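Local coordinates for RagB/SusD domain protein (Flavobacterium johnsoniae, PDB 5J90) that binds chitin as a SusD-like protein of a chitin utilization locus, probably passing captured chains or oligosaccharides toward uptake at the outer membrane, at residues Asn39-Thr44 / Met127-Asp132; Tyr49-Gly54 / Asp83-Phe88; Ser273-Tyr278 / Ala284-Thr289. One frame throughout, in Å; residues are numbered along the deposited sequence.

Contact 1. Residues Asn39-Thr44 / Met127-Asp132; sequences NIQVLT and MHRMTD
A buried polar contact, in which Arg129 of helix 113-134 reaches the backbone carbonyl of Ile40, ties the loop between helices 33-37 and 46-54 to one of the long helices of this SusD-like fold. Arg129 NH2 stands 3.0 Å from Ile40 O, but the N-H points well off the oxygen, with an angle of 123° at the hydrogen, so the bond is weak. The carbonyl lies obliquely to the guanidinium plane. A kink at chi3 (48°) bends the arginine chain and lets its aliphatic part and NE pass across the isoleucine: Ile40 CG2 packs 3.7 Å from Arg129 NE and slightly farther from Arg129 CD. The neighbouring Gln41 lends only its methylene, CG coming to 3.9 Å from Arg129 NH2, with its amide plane turned 71° from the guanidinium. A water lies at the guanidinium edge, in its plane, and accepts from Arg129 NE at 2.8 Å, while its link onward to Ile40 O is long and weak. The firmer partners come from helix 46-54: Gln53 OE1 takes the hydrogen bond of Arg129 NH2, and Gln52 NE2 donates to Ile40 O. The chemistry therefore implies a shared polar network: the buried carbonyl probably relies mainly on Gln52 NE2, and Arg129, gripped by Gln53 and the water, supplies a second, weaker donor and probably a favourable positive charge nearby.

Contact 2. Residues Tyr49-Gly54 / Asp83-Phe88; sequences YQLQQG and DNWNGF
Leu51 leaves helix 46-54 pointing at the first turns of helix 83-108, and its two methyls land on two different aromatic rings. Its CB already touches the other helix, 3.8 Å from Trp85 O and 4.0 Å from Phe88 CD1. A chi1 of -61°, with CG anti to the carbonyl carbon, directs the branch to helix 83-108, and chi2 (172°) spreads the methyls so that each meets its own ring. Leu51 CD1 settles over one face of Phe88, 3.6 Å from the ring centroid and displaced toward the rim, where it comes as close as 3.3 Å to Phe88 CE1. The other methyl, Leu51 CD2, lies over a face of the Trp85 five-membered ring, 3.9 Å from its centroid. Both are CH-pi contacts. Shortening Phe88 to an alanine is likely to take away the ring under Leu51 CD1 and leave a gap between the two helices there. A water joins the backbone of one helix to the other, donating to Leu51 O at 2.7 Å and to Asn86 OD1 at 2.8 Å; the same amide oxygen also accepts from Asn76. The two short segments cross almost perpendicularly, at -85°, with axes 7.4 Å apart. On another side of helix 46-54, Tyr49 and Gln50 pack on helix 255-261, while Trp85 also touches the loop residues Asn75 and Asn76.

Contact 3. Residues Ser273-Tyr278 / Ala284-Thr289; sequences SIMKGY and ASYFDT
Met275 sends its thioether from helix 269-277 into the angle between Tyr286 and Phe287, and this one side chain carries the whole contact. The sulfur is the point of meeting: Met275 SD lies 3.5 Å from Tyr286 CD2, and 4.7 Å from the centroid of that ring. Its direction is 64° off the ring normal, an oblique Met-aromatic contact at the CD2 corner of the ring. The methyl stands higher off the ring plane, beyond the CD2-CE2 rim, Met275 CE lying 3.7 Å from Tyr286 CD2 and 3.9 Å from Tyr286 CE2. It gets there because the chain runs extended through chi2 and the bend at chi3 (73°) then turns CE toward the CD2-CE2 side of Tyr286. Phe287 adds a lighter touch, its CE2 presented edge-on to Met275 SD at 4.2 Å, with the sulfur close to the plane of the ring.

The next shell fixes the two rings. Tyr286 OH hydrogen-bonds to the carbonyl of Ile426, and its ring stacks with Phe429, which also meets the ring of Phe287 with the planes at about 55°. Backbone hydrogen bonds between Tyr286 and Gly319 and between Asp288 and Gly317 fasten the chain on either side of Phe287, the residue where helical geometry ends, and Asp288 adds a salt bridge to Arg323. The methionine thus joins helix 269-277 to the end of the short helix 283-286, and helix 413-428 meets both: the Ile426 side chain packs on Met275 and Ile274, and its carbonyl accepts from Tyr286 OH.

In the fold
Contacts 1 and 2 are neighbours, their centres 11 Å apart, and contact 2 is nested along the chain inside the loop that contact 1 closes. Helix 46-54 joins them: Gln52 and Gln53 on it bond to Val42 and Arg129 of contact 1, while Leu51 carries contact 2. The second segments lie on helices 83-108 and 113-134, which follow each other in the chain. Contact 3 comes later in sequence and stands apart, its centre about 27 Å from either of the others, beside helix 413-428. Contacts 1 and 2 tie helix 46-54 and the loop before it to helices 83-108 and 113-134; contact 3 joins helices 269-277 and 283-286 elsewhere in the same SusD-like chain.

Contact 1. Residues Asn39-Thr44 / Met127-Asp132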
loop_
_atom_site.group_PDB
_atom_site.type_symbol
_atom_site.label_atom_id
_atom_site.label_comp_id
_atom_site.label_asym_id
_atom_site.label_seq_id
_atom_site.Cartn_x
_atom_site.Cartn_y
_atom_site.Cartn_z
ATOM N N ASN A 39 6.832 -6.326 -30.341
ATOM C CA ASN A 39 5.642 -5.891 -29.600
ATOM C C ASN A 39 5.827 -5.630 -28.115
ATOM O O ASN A 39 4.847 -5.503 -27.394
ATOM C CB ASN A 39 4.463 -6.847 -29.828
ATOM C CG ASN A 39 3.954 -6.808 -31.258
ATOM O OD1 ASN A 39 3.164 -5.932 -31.629
ATOM N ND2 ASN A 39 4.413 -7.746 -32.072
ATOM N N ILE A 40 7.066 -5.550 -27.647
ATOM C CA ILE A 40 7.307 -5.026 -26.300
ATOM C C ILE A 40 6.867 -3.567 -26.318
ATOM O O ILE A 40 5.996 -3.153 -25.546
ATOM C CB ILE A 40 8.775 -5.183 -25.882
ATOM C CG1 ILE A 40 9.122 -6.669 -25.801
ATOM C CG2 ILE A 40 9.049 -4.469 -24.549
ATOM C CD1 ILE A 40 10.604 -6.947 -25.896
ATOM N N GLN A 41 7.461 -2.790 -27.222
ATOM C CA GLN A 41 6.816 -1.596 -27.747
ATOM C C GLN A 41 6.324 -1.958 -29.137
ATOM O O GLN A 41 7.100 -2.446 -29.962
ATOM C CB GLN A 41 7.790 -0.421 -27.828
ATOM C CG GLN A 41 8.197 0.079 -26.466
ATOM C CD GLN A 41 8.973 1.370 -26.540
ATOM O OE1 GLN A 41 9.633 1.664 -27.540
ATOM N NE2 GLN A 41 8.894 2.163 -25.483
ATOM N N VAL A 42 5.039 -1.754 -29.402
ATOM C CA VAL A 42 4.502 -2.118 -30.710
ATOM C C VAL A 42 5.109 -1.241 -31.796
ATOM O O VAL A 42 4.911 -0.029 -31.817
ATOM C CB VAL A 42 2.969 -2.039 -30.738
ATOM C CG1 VAL A 42 2.456 -2.273 -32.158
ATOM C CG2 VAL A 42 2.381 -3.059 -29.770
ATOM N N LEU A 43 5.878 -1.856 -32.689
ATOM C CA LEU A 43 6.618 -1.080 -33.673
ATOM C C LEU A 43 5.747 -0.649 -34.839
ATOM O O LEU A 43 5.983 0.406 -35.436
ATOM C CB LEU A 43 7.838 -1.861 -34.160
ATOM C CG LEU A 43 8.871 -2.166 -33.078
ATOM C CD1 LEU A 43 10.103 -2.814 -33.696
ATOM C CD2 LEU A 43 9.250 -0.917 -32.290
ATOM N N THR A 44 4.744 -1.461 -35.160
ATOM C CA THR A 44 3.832 -1.150 -36.254
ATOM C C THR A 44 2.472 -1.806 -36.013
ATOM O O THR A 44 2.395 -2.890 -35.448
ATOM C CB THR A 44 4.423 -1.613 -37.610
ATOM O OG1 THR A 44 3.710 -0.989 -38.689
ATOM C CG2 THR A 44 4.336 -3.121 -37.749
ATOM N N MET A 127 6.477 -8.567 -19.967
ATOM C CA MET A 127 5.382 -8.690 -19.005
ATOM C C MET A 127 5.550 -7.908 -17.698
ATOM O O MET A 127 4.546 -7.582 -17.057
ATOM C CB MET A 127 5.022 -10.161 -18.752
ATOM C CG MET A 127 4.617 -10.919 -20.034
ATOM S SD MET A 127 3.254 -10.168 -20.966
ATOM C CE MET A 127 1.895 -10.393 -19.820
ATOM N N HIS A 128 6.783 -7.571 -17.304
ATOM C CA HIS A 128 6.914 -6.704 -16.125
ATOM C C HIS A 128 6.250 -5.353 -16.394
ATOM O O HIS A 128 5.654 -4.750 -15.499
ATOM C CB HIS A 128 8.370 -6.549 -15.629
ATOM C CG HIS A 128 9.165 -5.494 -16.350
ATOM N ND1 HIS A 128 9.790 -5.725 -17.558
ATOM C CD2 HIS A 128 9.422 -4.200 -16.036
ATOM C CE1 HIS A 128 10.407 -4.621 -17.952
ATOM N NE2 HIS A 128 10.201 -3.683 -17.045
ATOM N N ARG A 129 6.310 -4.891 -17.642
ATOM C CA ARG A 129 5.627 -3.659 -18.031
ATOM C C ARG A 129 4.119 -3.793 -17.824
ATOM O O ARG A 129 3.455 -2.878 -17.319
ATOM C CB ARG A 129 5.946 -3.318 -19.490
ATOM C CG ARG A 129 7.392 -2.864 -19.696
ATOM C CD ARG A 129 7.873 -3.048 -21.152
ATOM N NE ARG A 129 6.924 -2.541 -22.153
ATOM C CZ ARG A 129 6.848 -1.277 -22.566
ATOM N NH1 ARG A 129 7.655 -0.343 -22.075
ATOM N NH2 ARG A 129 5.954 -0.928 -23.486
ATOM N N MET A 130 3.577 -4.948 -18.201
ATOM C CA MET A 130 2.154 -5.217 -18.038
ATOM C C MET A 130 1.717 -5.148 -16.577
ATOM O O MET A 130 0.761 -4.443 -16.245
ATOM C CB MET A 130 1.813 -6.583 -18.635
ATOM C CG MET A 130 0.309 -6.837 -18.784
ATOM S SD MET A 130 -0.468 -5.908 -20.145
ATOM C CE MET A 130 0.283 -6.713 -21.567
ATOM N N THR A 131 2.411 -5.861 -15.694
ATOM C CA THR A 131 2.013 -5.795 -14.292
ATOM C C THR A 131 2.292 -4.426 -13.670
ATOM O O THR A 131 1.524 -3.952 -12.829
ATOM C CB THR A 131 2.600 -6.940 -13.437
ATOM O OG1 THR A 131 2.178 -6.779 -12.075
ATOM C CG2 THR A 131 4.119 -6.924 -13.452
ATOM N N ASP A 132 3.347 -3.758 -14.118
ATOM C CA ASP A 132 3.612 -2.415 -13.620
ATOM C C ASP A 132 2.525 -1.422 -14.014
ATOM O O ASP A 132 2.365 -0.387 -13.369
ATOM C CB ASP A 132 4.977 -1.928 -14.088
ATOM C CG ASP A 132 6.116 -2.623 -13.382
ATOM O OD1 ASP A 132 5.887 -3.353 -12.391
ATOM O OD2 ASP A 132 7.262 -2.419 -13.828
HETATM O O HOH W 1 5.175 -4.697 -22.681
#

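Contact 2. Residues Tyr49-Gly54 / Asp83-Phe88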
loop_
_atom_site.group_PDB
_atom_site.type_symbol
_atom_site.label_atom_id
_atom_site.label_comp_id
_atom_site.label_asym_id
_atom_site.label_seq_id
_atom_site.Cartn_x
_atom_site.Cartn_y
_atom_site.Cartn_z
ATOM N N TYR A 49 1.169 1.919 -31.417
ATOM C CA TYR A 49 2.107 2.416 -30.405
ATOM C C TYR A 49 1.534 3.636 -29.679
ATOM O O TYR A 49 1.664 3.773 -28.454
ATOM C CB TYR A 49 3.500 2.755 -30.983
ATOM C CG TYR A 49 4.359 3.336 -29.878
ATOM C CD1 TYR A 49 5.053 2.505 -29.013
ATOM C CD2 TYR A 49 4.386 4.701 -29.630
ATOM C CE1 TYR A 49 5.788 3.019 -27.957
ATOM C CE2 TYR A 49 5.111 5.225 -28.578
ATOM C CZ TYR A 49 5.812 4.376 -27.741
ATOM O OH TYR A 49 6.525 4.902 -26.681
ATOM N N GLN A 50 0.921 4.541 -30.433
ATOM C CA GLN A 50 0.370 5.745 -29.847
ATOM C C GLN A 50 -0.596 5.398 -28.709
ATOM O O GLN A 50 -0.628 6.092 -27.697
ATOM C CB GLN A 50 -0.341 6.580 -30.922
ATOM C CG GLN A 50 -0.761 7.952 -30.448
ATOM C CD GLN A 50 -1.449 8.751 -31.529
ATOM O OE1 GLN A 50 -2.159 8.197 -32.374
ATOM N NE2 GLN A 50 -1.253 10.059 -31.504
ATOM N N LEU A 51 -1.370 4.323 -28.870
ATOM C CA LEU A 51 -2.329 3.911 -27.836
ATOM C C LEU A 51 -1.699 3.013 -26.761
ATOM O O LEU A 51 -2.072 3.074 -25.589
ATOM C CB LEU A 51 -3.539 3.214 -28.473
ATOM C CG LEU A 51 -4.328 4.097 -29.440
ATOM C CD1 LEU A 51 -5.378 3.255 -30.149
ATOM C CD2 LEU A 51 -4.978 5.244 -28.696
ATOM N N GLN A 52 -0.738 2.188 -27.160
ATOM C CA GLN A 52 -0.085 1.277 -26.229
ATOM C C GLN A 52 0.757 2.016 -25.205
ATOM O O GLN A 52 0.777 1.632 -24.032
ATOM C CB GLN A 52 0.808 0.299 -26.986
ATOM C CG GLN A 52 1.385 -0.772 -26.073
ATOM C CD GLN A 52 2.755 -1.259 -26.506
ATOM O OE1 GLN A 52 3.429 -0.622 -27.322
ATOM N NE2 GLN A 52 3.174 -2.394 -25.958
ATOM N N GLN A 53 1.465 3.060 -25.637
ATOM C CA GLN A 53 2.350 3.777 -24.730
ATOM C C GLN A 53 2.355 5.292 -24.944
ATOM O O GLN A 53 2.536 6.058 -23.999
ATOM C CB GLN A 53 3.773 3.207 -24.816
ATOM C CG GLN A 53 4.711 3.838 -23.801
ATOM C CD GLN A 53 6.072 3.150 -23.675
ATOM O OE1 GLN A 53 6.213 1.925 -23.794
ATOM N NE2 GLN A 53 7.085 3.954 -23.422
ATOM N N GLY A 54 2.146 5.734 -26.184
ATOM C CA GLY A 54 2.298 7.142 -26.515
ATOM C C GLY A 54 1.379 8.099 -25.781
ATOM O O GLY A 54 1.739 9.253 -25.522
ATOM N N ASP A 83 -10.939 3.795 -21.775
ATOM C CA ASP A 83 -10.871 2.347 -21.964
ATOM C C ASP A 83 -10.621 1.968 -23.421
ATOM O O ASP A 83 -9.986 0.952 -23.702
ATOM C CB ASP A 83 -12.152 1.667 -21.477
ATOM C CG ASP A 83 -12.304 1.694 -19.961
ATOM O OD1 ASP A 83 -11.487 2.331 -19.253
ATOM O OD2 ASP A 83 -13.279 1.084 -19.472
ATOM N N ASN A 84 -11.125 2.789 -24.341
ATOM C CA ASN A 84 -10.943 2.529 -25.764
ATOM C C ASN A 84 -9.491 2.725 -26.213
ATOM O O ASN A 84 -9.059 2.156 -27.211
ATOM C CB ASN A 84 -11.905 3.375 -26.614
ATOM C CG ASN A 84 -11.887 4.845 -26.238
ATOM O OD1 ASN A 84 -12.071 5.205 -25.075
ATOM N ND2 ASN A 84 -11.684 5.710 -27.231
ATOM N N TRP A 85 -8.733 3.512 -25.455
ATOM C CA TRP A 85 -7.297 3.657 -25.707
ATOM C C TRP A 85 -6.496 2.559 -25.013
ATOM O O TRP A 85 -5.653 1.897 -25.617
ATOM C CB TRP A 85 -6.796 5.001 -25.183
ATOM C CG TRP A 85 -7.245 6.213 -25.953
ATOM C CD1 TRP A 85 -8.145 6.266 -26.987
ATOM C CD2 TRP A 85 -6.800 7.555 -25.736
ATOM N NE1 TRP A 85 -8.274 7.569 -27.427
ATOM C CE2 TRP A 85 -7.460 8.377 -26.676
ATOM C CE3 TRP A 85 -5.899 8.143 -24.841
ATOM C CZ2 TRP A 85 -7.249 9.754 -26.738
ATOM C CZ3 TRP A 85 -5.689 9.508 -24.904
ATOM C CH2 TRP A 85 -6.361 10.302 -25.850
ATOM N N ASN A 86 -6.778 2.373 -23.728
ATOM C CA ASN A 86 -5.888 1.602 -22.867
ATOM C C ASN A 86 -5.998 0.094 -23.040
ATOM O O ASN A 86 -5.085 -0.651 -22.682
ATOM C CB ASN A 86 -6.077 2.027 -21.409
ATOM C CG ASN A 86 -5.755 3.492 -21.196
ATOM O OD1 ASN A 86 -4.848 4.030 -21.837
ATOM N ND2 ASN A 86 -6.498 4.150 -20.315
ATOM N N GLY A 87 -7.104 -0.368 -23.613
ATOM C CA GLY A 87 -7.250 -1.777 -23.920
ATOM C C GLY A 87 -6.168 -2.302 -24.847
ATOM O O GLY A 87 -5.807 -3.473 -24.777
ATOM N N PHE A 88 -5.636 -1.437 -25.703
ATOM C CA PHE A 88 -4.573 -1.836 -26.624
ATOM C C PHE A 88 -3.336 -2.382 -25.916
ATOM O O PHE A 88 -2.665 -3.278 -26.434
ATOM C CB PHE A 88 -4.179 -0.666 -27.532
ATOM C CG PHE A 88 -5.121 -0.453 -28.682
ATOM C CD1 PHE A 88 -6.273 0.301 -28.527
ATOM C CD2 PHE A 88 -4.854 -1.024 -29.917
ATOM C CE1 PHE A 88 -7.152 0.485 -29.599
ATOM C CE2 PHE A 88 -5.723 -0.842 -30.992
ATOM C CZ PHE A 88 -6.871 -0.085 -30.830
HETATM O O HOH W 2 -3.240 4.874 -23.964
#

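Contact 3. Residues Ser273-Tyr278 / Ala284-Thr289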
loop_
_atom_site.group_PDB
_atom_site.type_symbol
_atom_site.label_atom_id
_atom_site.label_comp_id
_atom_site.label_asym_id
_atom_site.label_seq_id
_atom_site.Cartn_x
_atom_site.Cartn_y
_atom_site.Cartn_z
ATOM N N SER A 273 11.949 22.380 -18.758
ATOM C CA SER A 273 12.405 22.908 -17.477
ATOM C C SER A 273 13.718 22.278 -17.021
ATOM O O SER A 273 14.676 22.974 -16.651
ATOM C CB SER A 273 11.324 22.698 -16.409
ATOM O OG SER A 273 11.799 23.114 -15.141
ATOM N N ILE A 274 13.769 20.954 -17.043
ATOM C CA ILE A 274 14.926 20.240 -16.528
ATOM C C ILE A 274 16.135 20.326 -17.460
ATOM O O ILE A 274 17.236 20.655 -17.022
ATOM C CB ILE A 274 14.552 18.782 -16.188
ATOM C CG1 ILE A 274 13.570 18.784 -15.011
ATOM C CG2 ILE A 274 15.795 17.965 -15.865
ATOM C CD1 ILE A 274 12.998 17.410 -14.652
ATOM N N MET A 275 15.940 20.039 -18.741
ATOM C CA MET A 275 17.080 20.017 -19.655
ATOM C C MET A 275 17.613 21.421 -19.992
ATOM O O MET A 275 18.828 21.608 -20.093
ATOM C CB MET A 275 16.790 19.164 -20.900
ATOM C CG MET A 275 16.547 17.685 -20.540
ATOM S SD MET A 275 16.607 16.531 -21.928
ATOM C CE MET A 275 18.370 16.513 -22.254
ATOM N N LYS A 276 16.725 22.402 -20.133
ATOM C CA LYS A 276 17.180 23.787 -20.309
ATOM C C LYS A 276 17.874 24.296 -19.052
ATOM O O LYS A 276 18.888 24.991 -19.134
ATOM C CB LYS A 276 16.019 24.718 -20.641
ATOM C CG LYS A 276 15.631 24.780 -22.097
ATOM C CD LYS A 276 14.720 25.983 -22.301
ATOM C CE LYS A 276 14.540 26.344 -23.758
ATOM N NZ LYS A 276 13.429 27.328 -23.906
ATOM N N GLY A 277 17.327 23.969 -17.884
ATOM C CA GLY A 277 17.915 24.415 -16.631
ATOM C C GLY A 277 19.362 23.982 -16.514
ATOM O O GLY A 277 20.235 24.754 -16.101
ATOM N N TYR A 278 19.623 22.734 -16.888
ATOM C CA TYR A 278 20.968 22.179 -16.833
ATOM C C TYR A 278 21.807 22.503 -18.069
ATOM O O TYR A 278 22.971 22.126 -18.127
ATOM C CB TYR A 278 20.907 20.655 -16.693
ATOM C CG TYR A 278 20.498 20.114 -15.332
ATOM C CD1 TYR A 278 20.677 20.847 -14.161
ATOM C CD2 TYR A 278 19.955 18.838 -15.225
ATOM C CE1 TYR A 278 20.313 20.322 -12.919
ATOM C CE2 TYR A 278 19.592 18.309 -13.999
ATOM C CZ TYR A 278 19.769 19.048 -12.850
ATOM O OH TYR A 278 19.408 18.495 -11.633
ATOM N N ALA A 284 19.738 18.352 -27.808
ATOM C CA ALA A 284 19.769 18.552 -29.255
ATOM C C ALA A 284 19.381 17.300 -30.035
ATOM O O ALA A 284 18.789 17.397 -31.105
ATOM C CB ALA A 284 21.136 19.052 -29.691
ATOM N N SER A 285 19.711 16.125 -29.513
ATOM C CA SER A 285 19.303 14.900 -30.187
ATOM C C SER A 285 17.958 14.396 -29.664
ATOM O O SER A 285 17.259 13.674 -30.366
ATOM C CB SER A 285 20.369 13.812 -30.091
ATOM O OG SER A 285 20.600 13.415 -28.749
ATOM N N TYR A 286 17.592 14.791 -28.447
ATOM C CA TYR A 286 16.307 14.378 -27.883
ATOM C C TYR A 286 15.140 15.075 -28.576
ATOM O O TYR A 286 14.076 14.475 -28.773
ATOM C CB TYR A 286 16.227 14.682 -26.379
ATOM C CG TYR A 286 16.969 13.729 -25.463
ATOM C CD1 TYR A 286 17.905 12.825 -25.955
ATOM C CD2 TYR A 286 16.724 13.744 -24.097
ATOM C CE1 TYR A 286 18.577 11.952 -25.104
ATOM C CE2 TYR A 286 17.396 12.887 -23.243
ATOM C CZ TYR A 286 18.309 11.991 -23.747
ATOM O OH TYR A 286 18.975 11.129 -22.906
ATOM N N PHE A 287 15.347 16.347 -28.933
ATOM C CA PHE A 287 14.284 17.203 -29.454
ATOM C C PHE A 287 14.756 18.035 -30.638
ATOM O O PHE A 287 15.949 18.252 -30.810
ATOM C CB PHE A 287 13.770 18.119 -28.347
ATOM C CG PHE A 287 13.320 17.370 -27.125
ATOM C CD1 PHE A 287 12.168 16.613 -27.169
ATOM C CD2 PHE A 287 14.060 17.399 -25.956
ATOM C CE1 PHE A 287 11.742 15.892 -26.062
ATOM C CE2 PHE A 287 13.650 16.680 -24.836
ATOM C CZ PHE A 287 12.488 15.926 -24.890
ATOM N N ASP A 288 13.806 18.475 -31.455
ATOM C CA ASP A 288 14.092 19.412 -32.539
ATOM C C ASP A 288 13.743 20.819 -32.083
ATOM O O ASP A 288 12.840 21.021 -31.272
ATOM C CB ASP A 288 13.260 19.082 -33.785
ATOM C CG ASP A 288 13.653 17.770 -34.438
ATOM O OD1 ASP A 288 14.826 17.357 -34.331
ATOM O OD2 ASP A 288 12.778 17.152 -35.081
ATOM N N THR A 289 14.443 21.815 -32.617
ATOM C CA THR A 289 14.051 23.188 -32.334
ATOM C C THR A 289 12.658 23.472 -32.898
ATOM O O THR A 289 12.240 22.874 -33.895
ATOM C CB THR A 289 15.074 24.216 -32.872
ATOM O OG1 THR A 289 15.280 24.007 -34.275
ATOM C CG2 THR A 289 16.396 24.061 -32.147
#